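Local atomic coordinates of choline kinase (Streptococcus pneumoniae, PDB entry 4R78), a protein that probably phosphorylates choline to phosphocholine with ATP as donor, and is seen here with adenosine monophosphate bound. Residues K65-G68 / K69-K73; T116-S119 / T120-K123; E235-S238 / Q239-E242. All blocks are in the same frame, centred on the assembly; numbering follows the deposited sequence.

Contact 1: K65-G68 / K69-K73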
# COMPACT_ATOMS: atom_id res chain seq x y z
N LYS A 65 -6.69 2.52 11.35
CA LYS A 65 -5.75 1.53 10.84
C LYS A 65 -4.61 1.32 11.83
O LYS A 65 -3.80 2.21 12.06
CB LYS A 65 -5.22 1.90 9.46
CG LYS A 65 -4.53 0.73 8.77
CD LYS A 65 -4.11 1.05 7.35
CE LYS A 65 -3.55 -0.20 6.68
NZ LYS A 65 -3.13 0.04 5.27
N PHE A 66 -4.59 0.13 12.42
CA PHE A 66 -3.54 -0.28 13.34
C PHE A 66 -2.50 -1.01 12.48
O PHE A 66 -2.65 -2.21 12.21
CB PHE A 66 -4.13 -1.21 14.40
CG PHE A 66 -3.29 -1.35 15.65
CD1 PHE A 66 -1.92 -1.59 15.59
CD2 PHE A 66 -3.90 -1.29 16.90
CE1 PHE A 66 -1.16 -1.73 16.75
CE2 PHE A 66 -3.16 -1.43 18.07
CZ PHE A 66 -1.78 -1.65 17.99
N PHE A 67 -1.47 -0.29 12.05
CA PHE A 67 -0.49 -0.83 11.11
C PHE A 67 0.85 -1.15 11.76
O PHE A 67 1.73 -1.74 11.13
CB PHE A 67 -0.26 0.17 9.96
CG PHE A 67 0.32 1.48 10.41
CD1 PHE A 67 -0.50 2.56 10.69
CD2 PHE A 67 1.70 1.62 10.58
CE1 PHE A 67 0.03 3.78 11.13
CE2 PHE A 67 2.24 2.83 11.02
CZ PHE A 67 1.41 3.90 11.29
N GLY A 68 1.02 -0.74 13.02
CA GLY A 68 2.32 -0.76 13.67
C GLY A 68 2.86 -2.09 14.17
O GLY A 68 4.06 -2.19 14.44
N LYS A 69 2.00 -3.10 14.31
CA LYS A 69 2.41 -4.36 14.94
C LYS A 69 3.54 -5.07 14.20
O LYS A 69 3.35 -5.58 13.09
CB LYS A 69 1.22 -5.30 15.14
CG LYS A 69 1.57 -6.58 15.90
CD LYS A 69 0.36 -7.49 16.04
CE LYS A 69 0.76 -8.85 16.56
NZ LYS A 69 -0.44 -9.71 16.81
N GLY A 70 4.72 -5.07 14.82
CA GLY A 70 5.91 -5.69 14.24
C GLY A 70 6.45 -5.05 12.97
O GLY A 70 7.27 -5.65 12.28
N THR A 71 6.00 -3.84 12.66
CA THR A 71 6.40 -3.18 11.42
C THR A 71 7.35 -1.99 11.62
O THR A 71 7.59 -1.23 10.69
CB THR A 71 5.19 -2.70 10.59
OG1 THR A 71 4.47 -1.71 11.34
CG2 THR A 71 4.27 -3.87 10.26
N GLU A 72 7.88 -1.85 12.84
CA GLU A 72 8.80 -0.76 13.18
C GLU A 72 9.90 -0.54 12.14
O GLU A 72 10.24 0.60 11.81
CB GLU A 72 9.47 -1.01 14.54
CG GLU A 72 8.53 -0.97 15.74
CD GLU A 72 7.90 -2.32 16.07
OE1 GLU A 72 7.91 -3.23 15.22
OE2 GLU A 72 7.39 -2.46 17.20
N LYS A 73 10.47 -1.63 11.64
CA LYS A 73 11.60 -1.58 10.72
C LYS A 73 11.17 -1.51 9.26
O LYS A 73 11.99 -1.25 8.37
CB LYS A 73 12.52 -2.79 10.94
CG LYS A 73 13.26 -2.78 12.26
CD LYS A 73 14.17 -4.00 12.39
CE LYS A 73 15.09 -3.90 13.59
NZ LYS A 73 14.38 -4.06 14.90
O HOH W 1 -0.49 -3.87 12.74
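A chi1 of 64° in T71 sets OG1 midway between its backbone N and carbonyl carbon and turns the hydroxyl back to the carbonyl oxygen of F67. T71 OG1 donates to F67 O at 2.7 Å, from a position tilted 20° out of the carbonyl plane, while T71 CG2 rests against the same oxygen at 3.4 Å. T71 N closes the turn with a nearly straight bond to G68 O (3.1 Å). Two consecutive carbonyls are thus held by one threonine, the first through its side chain and the second through its main chain. G70 takes the positive-phi corner of this turn. The ring of F66, swung out by a chi1 of -161°, brings its edge toward the backbone of K69, where CE1 lies 4.2 Å from K69 N. That amide is satisfied by a water it donates to, which in turn donates to F66 O at 2.8 Å. Outside the turn the F66 ring packs on helix 20-30, and F67 meets the ring of F99. The geometry is that of a type II beta turn from G68 to T71, braced by a threonine hydroxyl, leading out of strand 61-66 in a protein kinase-like fold.

Contact 2: T116-S119 / T120-K123. With AMP (adenosine monophosphate), chain C.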
# COMPACT_ATOMS: atom_id res chain seq x y z
N THR A 116 -16.10 1.34 -1.59
CA THR A 116 -14.73 0.89 -1.76
C THR A 116 -14.60 0.25 -3.14
O THR A 116 -15.40 -0.62 -3.51
CB THR A 116 -14.35 -0.12 -0.67
OG1 THR A 116 -14.58 0.46 0.62
CG2 THR A 116 -12.89 -0.52 -0.77
N LEU A 117 -13.62 0.69 -3.91
CA LEU A 117 -13.42 0.15 -5.25
C LEU A 117 -12.84 -1.26 -5.21
O LEU A 117 -12.22 -1.66 -4.23
CB LEU A 117 -12.54 1.06 -6.11
CG LEU A 117 -13.00 2.49 -6.44
CD1 LEU A 117 -12.18 3.05 -7.60
CD2 LEU A 117 -14.49 2.58 -6.76
N ASP A 118 -13.08 -2.01 -6.28
CA ASP A 118 -12.45 -3.31 -6.49
C ASP A 118 -11.94 -3.34 -7.94
O ASP A 118 -12.07 -2.34 -8.64
CB ASP A 118 -13.44 -4.45 -6.20
CG ASP A 118 -14.68 -4.39 -7.06
OD1 ASP A 118 -14.59 -4.70 -8.26
OD2 ASP A 118 -15.76 -4.05 -6.54
N SER A 119 -11.36 -4.46 -8.38
CA SER A 119 -10.80 -4.52 -9.74
C SER A 119 -11.79 -4.13 -10.84
O SER A 119 -11.44 -3.42 -11.78
CB SER A 119 -10.24 -5.90 -10.05
OG SER A 119 -11.30 -6.82 -10.30
N THR A 120 -13.03 -4.61 -10.72
CA THR A 120 -14.03 -4.35 -11.74
C THR A 120 -14.44 -2.88 -11.78
O THR A 120 -14.52 -2.29 -12.85
CB THR A 120 -15.28 -5.25 -11.57
OG1 THR A 120 -16.07 -4.77 -10.47
CG2 THR A 120 -14.85 -6.69 -11.33
N SER A 121 -14.68 -2.29 -10.61
CA SER A 121 -15.10 -0.90 -10.56
C SER A 121 -13.97 0.07 -10.91
O SER A 121 -14.22 1.13 -11.47
CB SER A 121 -15.75 -0.54 -9.22
OG SER A 121 -14.90 -0.82 -8.13
N ILE A 122 -12.73 -0.30 -10.59
CA ILE A 122 -11.58 0.53 -10.92
C ILE A 122 -11.43 0.68 -12.44
O ILE A 122 -11.03 1.74 -12.94
CB ILE A 122 -10.27 0.00 -10.26
CG1 ILE A 122 -9.25 1.13 -10.08
CG2 ILE A 122 -9.67 -1.16 -11.03
CD1 ILE A 122 -8.20 0.85 -9.02
N LYS A 123 -11.80 -0.36 -13.17
CA LYS A 123 -11.68 -0.38 -14.63
C LYS A 123 -12.68 0.53 -15.35
O LYS A 123 -12.51 0.83 -16.53
CB LYS A 123 -11.75 -1.82 -15.15
CG LYS A 123 -10.49 -2.62 -14.84
CD LYS A 123 -10.74 -4.12 -14.85
CE LYS A 123 -9.54 -4.85 -14.27
NZ LYS A 123 -9.61 -6.32 -14.52
P AMP C . -7.79 -1.36 3.02
O1P AMP C . -6.35 -1.80 3.07
O2P AMP C . -8.79 -2.48 3.05
O3P AMP C . -8.08 -0.29 1.99
O5' AMP C . -8.03 -0.60 4.42
C5' AMP C . -8.93 0.51 4.50
C4' AMP C . -10.35 0.04 4.18
O4' AMP C . -11.27 0.62 5.11
C3' AMP C . -10.78 0.49 2.79
O3' AMP C . -10.74 -0.61 1.87
C2' AMP C . -12.19 1.02 2.96
O2' AMP C . -13.15 0.01 2.64
C1' AMP C . -12.33 1.33 4.44
N9 AMP C . -12.20 2.79 4.67
C8 AMP C . -11.05 3.48 4.76
N7 AMP C . -11.26 4.80 4.98
C5 AMP C . -12.59 4.98 5.05
C6 AMP C . -13.50 6.12 5.27
N6 AMP C . -13.00 7.37 5.46
N1 AMP C . -14.83 5.89 5.27
C2 AMP C . -15.34 4.65 5.08
N3 AMP C . -14.57 3.56 4.87
C4 AMP C . -13.21 3.65 4.85
O HOH W 2 -16.78 -0.68 -6.06
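The carboxylate of D118 is gripped through OD1, which takes one donor on each side: the hydroxyl of T120 on the syn side, the side of the other carboxylate oxygen, and the backbone N of T120 on the anti side. D118 OD1 lies 2.7 Å from T120 OG1, and the amide T120 N sits 19° out of the carboxylate plane. A third, weak bond comes from S121 N. With chi1 at 59°, CG of D118 stands between the backbone N and the carbonyl carbon, which brings OD1 to the first amides of the helix; the amides of that helix end would probably favour its negative charge.

The return bond of the cap runs from D118 N to S121 OG, 2.9 Å long and almost straight at 172°. S121 OG also meets a water 2.8 Å away, which donates to T116 O. L117 brings CB to 3.6 Å from S121 OG, and its CD1 reaches I122 CG1 at 4.3 Å; beyond the pair, both L117 and I122 lean on F202. The first regular helix bond is I122 N to D118 O, and the aliphatic chain of K123 lies along S119 O, with CD at 3.2 Å from it.

Upstream, T116 OG1 shares a short hydrogen bond of 2.5 Å with O2' of the adenosine monophosphate ribose, and T116 CG2 touches O3'. The chain thus passes within a few residues from the nucleotide pocket to a capping box, with D118 as N-cap and S121 as its partner, at the start of helix 119-122.

Contact 3: E235-S238 / Q239-E242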
# COMPACT_ATOMS: atom_id res chain seq x y z
N GLU A 235 -5.34 -7.05 -11.71
CA GLU A 235 -5.22 -7.98 -12.84
C GLU A 235 -5.71 -7.37 -14.16
O GLU A 235 -6.59 -7.92 -14.83
CB GLU A 235 -5.95 -9.30 -12.53
CG GLU A 235 -5.38 -10.05 -11.34
CD GLU A 235 -5.90 -11.47 -11.24
OE1 GLU A 235 -5.85 -12.19 -12.26
OE2 GLU A 235 -6.35 -11.86 -10.15
N PHE A 236 -5.14 -6.23 -14.51
CA PHE A 236 -5.44 -5.57 -15.78
C PHE A 236 -5.09 -6.48 -16.95
O PHE A 236 -4.06 -7.16 -16.94
CB PHE A 236 -4.61 -4.29 -15.92
CG PHE A 236 -5.20 -3.07 -15.23
CD1 PHE A 236 -4.92 -1.80 -15.73
CD2 PHE A 236 -6.02 -3.18 -14.10
CE1 PHE A 236 -5.43 -0.66 -15.11
CE2 PHE A 236 -6.54 -2.04 -13.49
CZ PHE A 236 -6.24 -0.78 -13.99
N THR A 237 -5.96 -6.48 -17.95
CA THR A 237 -5.66 -7.11 -19.23
C THR A 237 -4.65 -6.24 -19.98
O THR A 237 -4.42 -5.09 -19.58
CB THR A 237 -6.91 -7.21 -20.10
OG1 THR A 237 -7.42 -5.89 -20.33
CG2 THR A 237 -7.98 -8.05 -19.41
N SER A 238 -4.09 -6.76 -21.06
CA SER A 238 -3.22 -5.95 -21.92
C SER A 238 -3.94 -4.71 -22.45
O SER A 238 -3.35 -3.63 -22.52
CB SER A 238 -2.64 -6.78 -23.07
OG SER A 238 -3.66 -7.28 -23.92
N GLN A 239 -5.22 -4.85 -22.80
CA GLN A 239 -6.02 -3.73 -23.30
C GLN A 239 -6.18 -2.65 -22.24
O GLN A 239 -6.09 -1.46 -22.54
CB GLN A 239 -7.40 -4.20 -23.77
CG GLN A 239 -7.40 -5.09 -25.01
CD GLN A 239 -7.12 -6.55 -24.69
OE1 GLN A 239 -7.09 -6.97 -23.53
NE2 GLN A 239 -6.91 -7.35 -25.74
N GLU A 240 -6.42 -3.07 -21.00
CA GLU A 240 -6.58 -2.14 -19.89
C GLU A 240 -5.27 -1.44 -19.54
O GLU A 240 -5.27 -0.24 -19.26
CB GLU A 240 -7.18 -2.85 -18.68
CG GLU A 240 -8.66 -3.14 -18.87
CD GLU A 240 -9.16 -4.33 -18.07
OE1 GLU A 240 -8.39 -4.97 -17.33
OE2 GLU A 240 -10.36 -4.63 -18.21
N GLU A 241 -4.16 -2.17 -19.57
CA GLU A 241 -2.84 -1.57 -19.37
C GLU A 241 -2.54 -0.50 -20.42
O GLU A 241 -2.16 0.62 -20.08
CB GLU A 241 -1.73 -2.62 -19.34
CG GLU A 241 -1.80 -3.53 -18.12
CD GLU A 241 -0.55 -4.37 -17.91
OE1 GLU A 241 0.36 -4.35 -18.77
OE2 GLU A 241 -0.49 -5.06 -16.88
N GLU A 242 -2.73 -0.85 -21.69
CA GLU A 242 -2.45 0.08 -22.79
C GLU A 242 -3.33 1.33 -22.73
O GLU A 242 -2.84 2.45 -22.92
CB GLU A 242 -2.58 -0.62 -24.14
CG GLU A 242 -1.46 -1.62 -24.41
CD GLU A 242 -0.08 -1.02 -24.23
OE1 GLU A 242 0.33 -0.21 -25.09
OE2 GLU A 242 0.60 -1.36 -23.24
O HOH W 3 -1.84 -6.72 -15.30
O HOH W 4 -9.89 -5.66 -21.21
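From F236 and T237, both extended, the chain enters helix 238-248, and T237 O and S238 O accept its first backbone bonds from E241 N (2.9 Å) and E242 N (3.0 Å). E235 before them has positive phi and is the C-prime residue of the Schellman motif that ends helix 223-233. At the cap, T237 OG1 accepts from E240 N at 3.1 Å, and the E240 chain, CG anti to the carbonyl carbon and extended beyond it, reaches back so that OE1 takes T237 N at 2.9 Å, nearly straight (169°). That N-H comes from above the carboxylate plane, 42° out of it. A water touches T237 OG1 and, weakly, E240 OE2. The ring of F236 crosses E240 obliquely, CD1 being 3.9 Å from E240 CB, with ring and carboxylate planes 73° apart. E241 CG packs against F236 CB at 3.6 Å, while the carboxylate of E241 goes on to a salt bridge with K264. The ring of F236 also meets those of F231 and F126, which tie this segment to helices 223-233 and 126-137. T237 and E240 make a capping box directly after a Schellman motif, at the short link between helices 223-233 and 238-248.

How the contacts relate
Contacts 2 and 3 share one design, a capping box at a helix start, but differ in chemistry: aspartate with serine in contact 2, threonine with glutamate in contact 3. They also touch, with K123 NZ 3.3 Å from E240 OE1 in a long, weak ion pair, and K123 and I122 packing on the F236 ring. Contact 3 lies on the surface, while contacts 1 and 2 are partly buried; contact 2 supplies a residue of the nucleotide pocket, whereas in contact 1 the side chain of F67 stays about 9 Å from the nucleotide. Contact 1 stands apart, about 27 Å from contact 2 between centres, and turns the chain after a strand instead of starting a helix.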